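Local coordinates for protein 6-aminohexanoate-dimer hydrolase (PDB 4GB7) that probably hydrolyses amide bonds of the 6-aminohexanoate-dimer type, as a putative member of the serine beta-lactamase-related hydrolase family, at residues P37-W47 and Y52-F63; K170-G178 and M233-A241. All coordinates share one frame; numbering follows the deposited sequence.

Contact 1 (P37-W47 and Y52-F63)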
loop_
_atom_site.group_PDB
_atom_site.type_symbol
_atom_site.label_atom_id
_atom_site.label_comp_id
_atom_site.label_asym_id
_atom_site.label_seq_id
_atom_site.Cartn_x
_atom_site.Cartn_y
_atom_site.Cartn_z
ATOM N N PRO A 37 19.518 7.691 -14.216
ATOM C CA PRO A 37 18.952 6.366 -14.443
ATOM C C PRO A 37 18.055 6.240 -15.668
ATOM O O PRO A 37 17.368 7.164 -16.037
ATOM C CB PRO A 37 18.194 6.077 -13.149
ATOM C CG PRO A 37 17.861 7.399 -12.575
ATOM C CD PRO A 37 18.931 8.361 -13.040
ATOM N N SER A 38 18.100 5.061 -16.277
ATOM C CA SER A 38 17.374 4.730 -17.479
ATOM C C SER A 38 17.194 3.220 -17.560
ATOM O O SER A 38 17.806 2.458 -16.791
ATOM C CB SER A 38 18.162 5.197 -18.700
ATOM O OG SER A 38 19.273 4.340 -18.906
ATOM N N LYS A 39 16.370 2.797 -18.506
ATOM C CA LYS A 39 16.174 1.379 -18.761
ATOM C C LYS A 39 17.499 0.630 -19.010
ATOM O O LYS A 39 17.641 -0.510 -18.583
ATOM C CB LYS A 39 15.239 1.143 -19.927
ATOM C CG LYS A 39 14.718 -0.273 -19.981
ATOM C CD LYS A 39 13.788 -0.467 -21.183
ATOM C CE LYS A 39 13.120 -1.832 -21.139
ATOM N NZ LYS A 39 12.513 -2.186 -22.459
ATOM N N ASN A 40 18.450 1.286 -19.691
ATOM C CA ASN A 40 19.754 0.691 -19.996
ATOM C C ASN A 40 20.685 0.469 -18.804
ATOM O O ASN A 40 21.619 -0.339 -18.889
ATOM C CB ASN A 40 20.486 1.568 -21.011
ATOM C CG ASN A 40 19.709 1.740 -22.303
ATOM O OD1 ASN A 40 18.975 0.840 -22.730
ATOM N ND2 ASN A 40 19.858 2.904 -22.927
ATOM N N ASN A 41 20.454 1.186 -17.704
ATOM C CA ASN A 41 21.320 1.038 -16.535
ATOM C C ASN A 41 20.685 0.580 -15.259
ATOM O O ASN A 41 21.398 0.339 -14.284
ATOM C CB ASN A 41 22.188 2.277 -16.305
ATOM C CG ASN A 41 21.391 3.520 -15.964
ATOM O OD1 ASN A 41 20.328 3.438 -15.388
ATOM N ND2 ASN A 41 21.947 4.702 -16.293
ATOM N N VAL A 42 19.365 0.411 -15.274
ATOM C CA VAL A 42 18.646 -0.125 -14.122
ATOM C C VAL A 42 18.606 -1.645 -14.236
ATOM O O VAL A 42 18.179 -2.179 -15.261
ATOM C CB VAL A 42 17.225 0.467 -14.027
ATOM C CG1 VAL A 42 16.406 -0.234 -12.957
ATOM C CG2 VAL A 42 17.311 1.954 -13.708
ATOM N N THR A 43 19.059 -2.330 -13.185
ATOM C CA THR A 43 19.261 -3.794 -13.228
ATOM C C THR A 43 18.523 -4.441 -12.060
ATOM O O THR A 43 18.096 -3.739 -11.140
ATOM C CB THR A 43 20.743 -4.139 -13.139
ATOM O OG1 THR A 43 21.220 -3.886 -11.800
ATOM C CG2 THR A 43 21.557 -3.300 -14.136
ATOM N N LYS A 44 18.381 -5.763 -12.089
ATOM C CA LYS A 44 17.805 -6.472 -10.960
ATOM C C LYS A 44 18.631 -6.278 -9.704
ATOM O O LYS A 44 18.112 -6.410 -8.604
ATOM C CB LYS A 44 17.641 -7.955 -11.212
ATOM C CG LYS A 44 16.669 -8.283 -12.316
ATOM C CD LYS A 44 16.490 -9.781 -12.399
ATOM C CE LYS A 44 15.667 -10.111 -13.640
ATOM N NZ LYS A 44 15.269 -11.526 -13.733
ATOM N N LYS A 45 19.914 -5.927 -9.858
ATOM C CA LYS A 45 20.776 -5.731 -8.704
ATOM C C LYS A 45 20.518 -4.397 -8.032
ATOM O O LYS A 45 20.440 -4.348 -6.801
ATOM C CB LYS A 45 22.275 -5.881 -9.066
ATOM C CG LYS A 45 23.139 -6.227 -7.868
ATOM C CD LYS A 45 24.641 -6.411 -8.165
ATOM C CE LYS A 45 24.946 -7.225 -9.424
ATOM N NZ LYS A 45 24.760 -6.457 -10.697
ATOM N N ASN A 46 20.316 -3.347 -8.839
ATOM C CA ASN A 46 20.345 -1.987 -8.365
ATOM C C ASN A 46 19.041 -1.171 -8.366
ATOM O O ASN A 46 19.062 -0.029 -7.924
ATOM C CB ASN A 46 21.432 -1.172 -9.102
ATOM C CG ASN A 46 21.052 -0.799 -10.547
ATOM O OD1 ASN A 46 19.896 -0.947 -10.979
ATOM N ND2 ASN A 46 22.038 -0.313 -11.302
ATOM N N TRP A 47 17.928 -1.758 -8.818
ATOM C CA TRP A 47 16.727 -0.999 -9.059
ATOM C C TRP A 47 16.158 -0.340 -7.821
ATOM O O TRP A 47 15.429 0.640 -7.953
ATOM C CB TRP A 47 15.664 -1.826 -9.741
ATOM C CG TRP A 47 15.057 -2.900 -8.915
ATOM C CD1 TRP A 47 15.545 -4.172 -8.694
ATOM C CD2 TRP A 47 13.868 -2.796 -8.113
ATOM N NE1 TRP A 47 14.694 -4.890 -7.864
ATOM C CE2 TRP A 47 13.676 -4.097 -7.473
ATOM C CE3 TRP A 47 12.936 -1.812 -7.908
ATOM C CZ2 TRP A 47 12.605 -4.351 -6.655
ATOM C CZ3 TRP A 47 11.854 -2.087 -7.083
ATOM C CH2 TRP A 47 11.704 -3.327 -6.460
ATOM N N TYR A 52 18.802 4.852 -9.094
ATOM C CA TYR A 52 18.062 3.946 -9.991
ATOM C C TYR A 52 16.595 3.875 -9.640
ATOM O O TYR A 52 15.738 3.860 -10.555
ATOM C CB TYR A 52 18.703 2.559 -10.050
ATOM C CG TYR A 52 20.182 2.689 -10.395
ATOM C CD1 TYR A 52 21.161 2.575 -9.421
ATOM C CD2 TYR A 52 20.581 3.000 -11.687
ATOM C CE1 TYR A 52 22.497 2.775 -9.732
ATOM C CE2 TYR A 52 21.906 3.188 -11.997
ATOM C CZ TYR A 52 22.856 3.050 -11.026
ATOM O OH TYR A 52 24.155 3.266 -11.359
ATOM N N LEU A 53 16.296 3.876 -8.349
ATOM C CA LEU A 53 14.921 3.764 -7.873
ATOM C C LEU A 53 14.020 4.922 -8.374
ATOM O O LEU A 53 12.847 4.775 -8.583
ATOM C CB LEU A 53 14.921 3.731 -6.345
ATOM C CG LEU A 53 13.590 3.619 -5.601
ATOM C CD1 LEU A 53 12.826 2.351 -5.866
ATOM C CD2 LEU A 53 13.769 3.826 -4.078
ATOM N N ARG A 54 14.572 6.118 -8.564
ATOM C CA ARG A 54 13.744 7.196 -9.062
ATOM C C ARG A 54 13.157 6.895 -10.444
ATOM O O ARG A 54 12.090 7.379 -10.787
ATOM C CB ARG A 54 14.552 8.506 -9.080
ATOM C CG ARG A 54 15.195 8.716 -7.719
ATOM C CD ARG A 54 15.132 10.068 -7.208
ATOM N NE ARG A 54 13.762 10.514 -7.094
ATOM C CZ ARG A 54 13.471 11.761 -6.827
ATOM N NH1 ARG A 54 14.460 12.648 -6.757
ATOM N NH2 ARG A 54 12.229 12.170 -6.809
ATOM N N TRP A 55 13.872 6.071 -11.220
ATOM C CA TRP A 55 13.384 5.558 -12.496
ATOM C C TRP A 55 12.562 4.319 -12.321
ATOM O O TRP A 55 11.437 4.205 -12.892
ATOM C CB TRP A 55 14.547 5.269 -13.432
ATOM C CG TRP A 55 14.090 4.924 -14.797
ATOM C CD1 TRP A 55 13.835 5.785 -15.868
ATOM C CD2 TRP A 55 13.797 3.603 -15.299
ATOM N NE1 TRP A 55 13.369 5.088 -16.954
ATOM C CE2 TRP A 55 13.335 3.777 -16.684
ATOM C CE3 TRP A 55 13.853 2.318 -14.760
ATOM C CZ2 TRP A 55 12.996 2.696 -17.490
ATOM C CZ3 TRP A 55 13.488 1.239 -15.591
ATOM C CH2 TRP A 55 13.061 1.437 -16.915
ATOM N N SER A 56 13.111 3.317 -11.650
ATOM C CA SER A 56 12.354 2.062 -11.563
ATOM C C SER A 56 10.934 2.244 -10.990
ATOM O O SER A 56 9.950 1.690 -11.540
ATOM C CB SER A 56 13.160 1.025 -10.792
ATOM O OG SER A 56 13.255 1.414 -9.464
ATOM N N TYR A 57 10.801 3.032 -9.907
ATOM C CA TYR A 57 9.490 3.251 -9.281
ATOM C C TYR A 57 8.563 4.211 -10.003
ATOM O O TYR A 57 7.458 4.474 -9.513
ATOM C CB TYR A 57 9.619 3.588 -7.762
ATOM C CG TYR A 57 9.062 2.495 -6.842
ATOM C CD1 TYR A 57 9.307 1.180 -7.067
ATOM C CD2 TYR A 57 8.270 2.830 -5.737
ATOM C CE1 TYR A 57 8.777 0.206 -6.255
ATOM C CE2 TYR A 57 7.728 1.896 -4.940
ATOM C CZ TYR A 57 8.007 0.571 -5.162
ATOM O OH TYR A 57 7.430 -0.386 -4.335
ATOM N N THR A 58 9.009 4.736 -11.154
ATOM C CA THR A 58 8.161 5.485 -12.074
ATOM C C THR A 58 7.991 4.782 -13.438
ATOM O O THR A 58 7.342 5.328 -14.339
ATOM C CB THR A 58 8.699 6.915 -12.254
ATOM O OG1 THR A 58 10.037 6.874 -12.688
ATOM C CG2 THR A 58 8.639 7.705 -10.887
ATOM N N HIS A 59 8.599 3.601 -13.589
ATOM C CA HIS A 59 8.571 2.849 -14.865
ATOM C C HIS A 59 8.546 1.363 -14.653
ATOM O O HIS A 59 9.191 0.615 -15.413
ATOM C CB HIS A 59 9.818 3.158 -15.687
ATOM C CG HIS A 59 9.977 4.632 -16.065
ATOM N ND1 HIS A 59 10.561 5.530 -15.259
ATOM C CD2 HIS A 59 9.639 5.313 -17.222
ATOM C CE1 HIS A 59 10.597 6.746 -15.885
ATOM N NE2 HIS A 59 10.035 6.610 -17.077
HETATM N N MSE A 60 7.812 0.890 -13.660
HETATM C CA MSE A 60 7.939 -0.522 -13.271
HETATM C C MSE A 60 7.565 -1.464 -14.419
HETATM O O MSE A 60 8.222 -2.516 -14.647
HETATM C CB MSE A 60 7.139 -0.832 -11.991
HETATM C CG MSE A 60 7.784 -0.390 -10.670
HETATM SE SE MSE A 60 9.458 -1.267 -10.232
HETATM C CE MSE A 60 8.811 -2.997 -9.679
ATOM N N LYS A 61 6.558 -1.085 -15.193
ATOM C CA LYS A 61 6.136 -1.948 -16.291
ATOM C C LYS A 61 7.204 -2.088 -17.397
ATOM O O LYS A 61 7.083 -2.952 -18.243
ATOM C CB LYS A 61 4.832 -1.470 -16.896
ATOM C CG LYS A 61 4.857 -0.064 -17.475
ATOM C CD LYS A 61 3.562 0.238 -18.195
ATOM C CE LYS A 61 3.420 1.722 -18.435
ATOM N NZ LYS A 61 2.062 2.049 -18.957
ATOM N N GLU A 62 8.211 -1.218 -17.435
ATOM C CA GLU A 62 9.331 -1.398 -18.393
ATOM C C GLU A 62 10.435 -2.332 -17.904
ATOM O O GLU A 62 11.352 -2.642 -18.652
ATOM C CB GLU A 62 9.949 -0.042 -18.753
ATOM C CG GLU A 62 8.969 0.942 -19.343
ATOM C CD GLU A 62 9.659 2.160 -19.905
ATOM O OE1 GLU A 62 10.802 2.034 -20.445
ATOM O OE2 GLU A 62 9.075 3.257 -19.738
ATOM N N PHE A 63 10.291 -2.840 -16.685
ATOM C CA PHE A 63 11.324 -3.548 -15.954
ATOM C C PHE A 63 10.862 -4.959 -15.561
ATOM O O PHE A 63 11.676 -5.829 -15.313
ATOM C CB PHE A 63 11.639 -2.659 -14.697
ATOM C CG PHE A 63 12.668 -3.212 -13.787
ATOM C CD1 PHE A 63 13.982 -3.271 -14.175
ATOM C CD2 PHE A 63 12.327 -3.651 -12.521
ATOM C CE1 PHE A 63 14.954 -3.774 -13.329
ATOM C CE2 PHE A 63 13.284 -4.165 -11.669
ATOM C CZ PHE A 63 14.604 -4.223 -12.080
HETATM O O HOH W 1 10.566 -0.228 -22.376
#
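Trp47 and Phe63 meet at the tight end of this contact, their planes turned 49° to each other, with Trp47 CG and Phe63 CZ 3.5 Å apart. The Phe63 rim lies over one face of the indole, an oblique meeting rather than a stack. Next to it, Ser56 OG donates to Trp47 O at 2.8 Å and also touches the indole edge at CE3. Tyr212 meets the indole edge-to-face from outside.

The Asn46 amide lies flat on the Tyr52 ring, planes 10° apart, with ND2 3.3 Å above the ring centre. Two bonds hold that amide in place: ND2 donates almost straight to Asn41 O, and OD1 accepts from Thr43 N. Val42 fills the middle. With CG1 anti to the backbone N (chi1 172°), it sends CG1 to Phe63 and leaves CG2 against Trp55 CE3 at 3.6 Å. The face of Trp55 is closely packed too: Ser38 CA sits over its five-membered ring in a CH-pi contact, and Lys39 N lies 3.5 Å above the same face.

Toward solvent the fit slackens. The extended Lys39 chain runs past the indole rim to Glu62, but their charged ends do not touch, Lys39 NZ being 5.0 Å from Glu62 OE1; a water bridges them.

The whole is an irregular N-terminal loop, with an ST motif at Thr43 (OG1 accepts from Asn46 N), folded back on the short helix 52-56 and the turns after it. Trp47-Phe63 aromatic packing and an Asn-on-Tyr amide-pi stack are its two separate features, with Val42 between them.

Contact 2 (K170-G178 and M233-A241)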
loop_
_atom_site.group_PDB
_atom_site.type_symbol
_atom_site.label_atom_id
_atom_site.label_comp_id
_atom_site.label_asym_id
_atom_site.label_seq_id
_atom_site.Cartn_x
_atom_site.Cartn_y
_atom_site.Cartn_z
ATOM N N LYS A 170 -5.921 -25.654 -0.290
ATOM C CA LYS A 170 -5.528 -26.953 0.226
ATOM C C LYS A 170 -4.014 -27.169 0.148
ATOM O O LYS A 170 -3.452 -27.909 0.953
ATOM C CB LYS A 170 -6.280 -28.051 -0.483
ATOM C CG LYS A 170 -5.978 -28.218 -1.961
ATOM C CD LYS A 170 -7.048 -29.109 -2.594
ATOM C CE LYS A 170 -6.551 -29.812 -3.830
ATOM N NZ LYS A 170 -7.532 -30.883 -4.136
ATOM N N GLU A 171 -3.363 -26.510 -0.813
ATOM C CA GLU A 171 -1.893 -26.513 -0.908
ATOM C C GLU A 171 -1.165 -26.023 0.330
ATOM O O GLU A 171 0.019 -26.391 0.537
ATOM C CB GLU A 171 -1.418 -25.671 -2.118
ATOM C CG GLU A 171 -1.908 -26.179 -3.456
ATOM C CD GLU A 171 -3.215 -25.553 -3.902
ATOM O OE1 GLU A 171 -4.005 -25.117 -3.048
ATOM O OE2 GLU A 171 -3.453 -25.517 -5.123
ATOM N N LEU A 172 -1.852 -25.227 1.152
ATOM C CA LEU A 172 -1.275 -24.672 2.379
ATOM C C LEU A 172 -1.634 -25.462 3.640
ATOM O O LEU A 172 -1.303 -25.040 4.763
ATOM C CB LEU A 172 -1.692 -23.209 2.556
ATOM C CG LEU A 172 -1.004 -22.174 1.653
ATOM C CD1 LEU A 172 -1.516 -20.785 1.960
ATOM C CD2 LEU A 172 0.515 -22.248 1.816
ATOM N N LYS A 173 -2.316 -26.596 3.470
ATOM C CA LYS A 173 -2.777 -27.347 4.628
ATOM C C LYS A 173 -1.648 -27.647 5.635
ATOM O O LYS A 173 -0.591 -28.196 5.310
ATOM C CB LYS A 173 -3.514 -28.627 4.199
ATOM C CG LYS A 173 -4.275 -29.366 5.303
ATOM C CD LYS A 173 -5.683 -28.810 5.478
ATOM C CE LYS A 173 -6.555 -29.665 6.414
ATOM N NZ LYS A 173 -7.965 -29.183 6.520
ATOM N N ASN A 174 -1.918 -27.250 6.870
ATOM C CA ASN A 174 -1.044 -27.501 8.029
ATOM C C ASN A 174 0.274 -26.732 7.977
ATOM O O ASN A 174 1.160 -27.020 8.751
ATOM C CB ASN A 174 -0.803 -29.016 8.259
ATOM C CG ASN A 174 -2.062 -29.750 8.629
ATOM O OD1 ASN A 174 -2.936 -29.199 9.321
ATOM N ND2 ASN A 174 -2.171 -31.007 8.180
ATOM N N THR A 175 0.376 -25.733 7.092
ATOM C CA THR A 175 1.551 -24.819 7.049
ATOM C C THR A 175 1.248 -23.569 7.844
ATOM O O THR A 175 0.116 -23.330 8.160
ATOM C CB THR A 175 1.971 -24.444 5.614
ATOM O OG1 THR A 175 1.024 -23.527 5.044
ATOM C CG2 THR A 175 2.117 -25.696 4.739
ATOM N N PRO A 176 2.267 -22.733 8.151
ATOM C CA PRO A 176 1.986 -21.600 9.005
ATOM C C PRO A 176 0.920 -20.607 8.485
ATOM O O PRO A 176 0.085 -20.114 9.263
ATOM C CB PRO A 176 3.327 -20.896 9.059
ATOM C CG PRO A 176 4.306 -22.027 8.972
ATOM C CD PRO A 176 3.712 -22.928 7.952
ATOM N N PHE A 177 1.015 -20.227 7.217
ATOM C CA PHE A 177 -0.043 -19.354 6.632
ATOM C C PHE A 177 -1.354 -20.091 6.473
ATOM O O PHE A 177 -2.408 -19.478 6.548
ATOM C CB PHE A 177 0.364 -18.704 5.303
ATOM C CG PHE A 177 1.391 -17.617 5.457
ATOM C CD1 PHE A 177 1.083 -16.458 6.141
ATOM C CD2 PHE A 177 2.655 -17.766 4.922
ATOM C CE1 PHE A 177 2.015 -15.448 6.281
ATOM C CE2 PHE A 177 3.592 -16.768 5.064
ATOM C CZ PHE A 177 3.270 -15.634 5.763
ATOM N N GLY A 178 -1.295 -21.398 6.276
ATOM C CA GLY A 178 -2.497 -22.212 6.205
ATOM C C GLY A 178 -3.337 -22.301 7.464
ATOM O O GLY A 178 -4.607 -22.317 7.416
HETATM N N MSE A 233 7.316 -19.199 -1.865
HETATM C CA MSE A 233 7.712 -18.475 -0.660
HETATM C C MSE A 233 6.796 -18.802 0.506
HETATM O O MSE A 233 7.239 -18.992 1.617
HETATM C CB MSE A 233 7.755 -16.958 -0.937
HETATM C CG MSE A 233 8.143 -16.108 0.276
HETATM SE SE MSE A 233 7.829 -14.231 0.069
HETATM C CE MSE A 233 5.887 -14.308 0.265
ATOM N N LEU A 234 5.495 -18.858 0.233
ATOM C CA LEU A 234 4.528 -19.139 1.282
ATOM C C LEU A 234 4.754 -20.532 1.836
ATOM O O LEU A 234 4.580 -20.741 3.034
ATOM C CB LEU A 234 3.120 -19.002 0.739
ATOM C CG LEU A 234 2.742 -17.600 0.227
ATOM C CD1 LEU A 234 1.305 -17.611 -0.304
ATOM C CD2 LEU A 234 3.004 -16.469 1.237
ATOM N N GLN A 235 5.208 -21.454 0.978
ATOM C CA GLN A 235 5.422 -22.844 1.368
ATOM C C GLN A 235 6.704 -22.987 2.204
ATOM O O GLN A 235 6.858 -23.958 2.960
ATOM C CB GLN A 235 5.516 -23.759 0.133
ATOM C CG GLN A 235 4.251 -23.969 -0.674
ATOM C CD GLN A 235 3.166 -24.701 0.055
ATOM O OE1 GLN A 235 3.312 -25.041 1.247
ATOM N NE2 GLN A 235 2.029 -24.916 -0.631
ATOM N N GLU A 236 7.602 -22.015 2.082
ATOM C CA GLU A 236 8.837 -21.987 2.875
ATOM C C GLU A 236 8.677 -21.374 4.287
ATOM O O GLU A 236 9.637 -21.374 5.070
ATOM C CB GLU A 236 9.928 -21.176 2.137
ATOM C CG GLU A 236 10.486 -21.844 0.892
ATOM C CD GLU A 236 11.819 -21.277 0.470
ATOM O OE1 GLU A 236 12.213 -20.192 0.951
ATOM O OE2 GLU A 236 12.480 -21.921 -0.361
ATOM N N ALA A 237 7.488 -20.837 4.599
ATOM C CA ALA A 237 7.239 -20.145 5.867
ATOM C C ALA A 237 7.489 -21.052 7.045
ATOM O O ALA A 237 7.052 -22.219 7.043
ATOM C CB ALA A 237 5.811 -19.603 5.934
ATOM N N LYS A 238 8.196 -20.506 8.028
ATOM C CA LYS A 238 8.434 -21.183 9.296
ATOM C C LYS A 238 7.808 -20.349 10.414
ATOM O O LYS A 238 8.128 -19.145 10.593
ATOM C CB LYS A 238 9.925 -21.375 9.555
ATOM C CG LYS A 238 10.218 -22.147 10.818
ATOM C CD LYS A 238 11.675 -22.037 11.260
ATOM C CE LYS A 238 11.791 -22.094 12.779
ATOM N NZ LYS A 238 11.023 -21.005 13.455
ATOM N N GLU A 239 6.925 -20.974 11.182
ATOM C CA GLU A 239 6.195 -20.271 12.242
ATOM C C GLU A 239 7.130 -19.924 13.437
ATOM O O GLU A 239 7.899 -20.771 13.912
ATOM C CB GLU A 239 5.035 -21.151 12.720
ATOM C CG GLU A 239 4.146 -20.472 13.745
ATOM C CD GLU A 239 2.994 -21.327 14.207
ATOM O OE1 GLU A 239 2.140 -21.650 13.363
ATOM O OE2 GLU A 239 2.920 -21.631 15.428
ATOM N N THR A 240 7.060 -18.685 13.909
ATOM C CA THR A 240 7.892 -18.237 14.994
ATOM C C THR A 240 7.078 -17.843 16.216
ATOM O O THR A 240 7.629 -17.640 17.264
ATOM C CB THR A 240 8.757 -17.051 14.555
ATOM O OG1 THR A 240 7.923 -15.999 14.112
ATOM C CG2 THR A 240 9.726 -17.460 13.407
ATOM N N ALA A 241 5.765 -17.703 16.070
ATOM C CA ALA A 241 4.864 -17.540 17.202
ATOM C C ALA A 241 3.472 -17.959 16.780
ATOM O O ALA A 241 3.189 -18.041 15.589
ATOM C CB ALA A 241 4.870 -16.140 17.775
HETATM O O HOH W 2 2.597 -27.650 1.734
HETATM O O HOH W 3 2.589 -21.332 4.970
HETATM O O HOH W 4 1.243 -19.500 11.822
#
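Segment 170-178 runs from a 3-10 piece through a type II beta turn (Leu172 to Thr175) into helix 176-179 and packs against the junction between helix 230-235 and strand 238-241, the chains coming nearest at Pro176 and Glu239, whose CA atoms are 5.5 Å apart. Gln235 bends at chi2 (-66°), which swings its amide across to the 3-10 piece. There NE2 donates to Glu171 O at 2.8 Å, nearly straight at 171° and within the plane of the Gln235 amide, yet from well above the carbonyl plane of Glu171. Thr175 CG2 rests 3.7 Å from Gln235 OE1.

At the other end the Pro176 ring leans on 237-239, where the strand begins: its CG comes to 3.4 Å from Ala237 O and 3.9 Å from Glu239 CB. Deeper in, Phe177 CE2 meets Ala237 CB at 3.7 Å and Leu234 CD2 at 3.9 Å, both obliquely, while Thr256 of helix 251-265 touches Phe177, Leu172 and Leu234.

Thr175 OG1 does double duty. It donates to Leu172 O, which also takes Thr175 N from the same face, and as N-cap it accepts a weak bond from Gly178 N. A water accepts from Phe177 N and donates to Thr175 OG1 and to Leu234 O, tying the cap to helix 230-235; another joins Pro176 O to Glu239 OE1.

One direct hydrogen bond, a small apolar patch and bridging waters thus join the two segments. Apart from the water link to the Glu239 carboxylate, the polar links use backbone groups and uncharged side chains, so they probably depend little on ionisation.

How the contacts relate
Contact 1 closes before contact 2 opens along the chain, and the two sit far apart: their centres are 32 Å from each other and the nearest atoms about 13 Å, without touching. Contact 1 lies near the start of the modelled chain and is tied to the body through strand 287-290 and Gly137. Contact 2 lies where helices 176-179 and 230-235 meet beside the two-stranded sheet of 191-193 and 238-241. Helix 206-214 connects their surroundings, since Tyr212 meets Trp47 and Gln210 and Leu211 touch Met233. They are separate peripheral joints of a single chain; Tyr57 of contact 1 lies near, without touching, the residues of a possible SxxK motif.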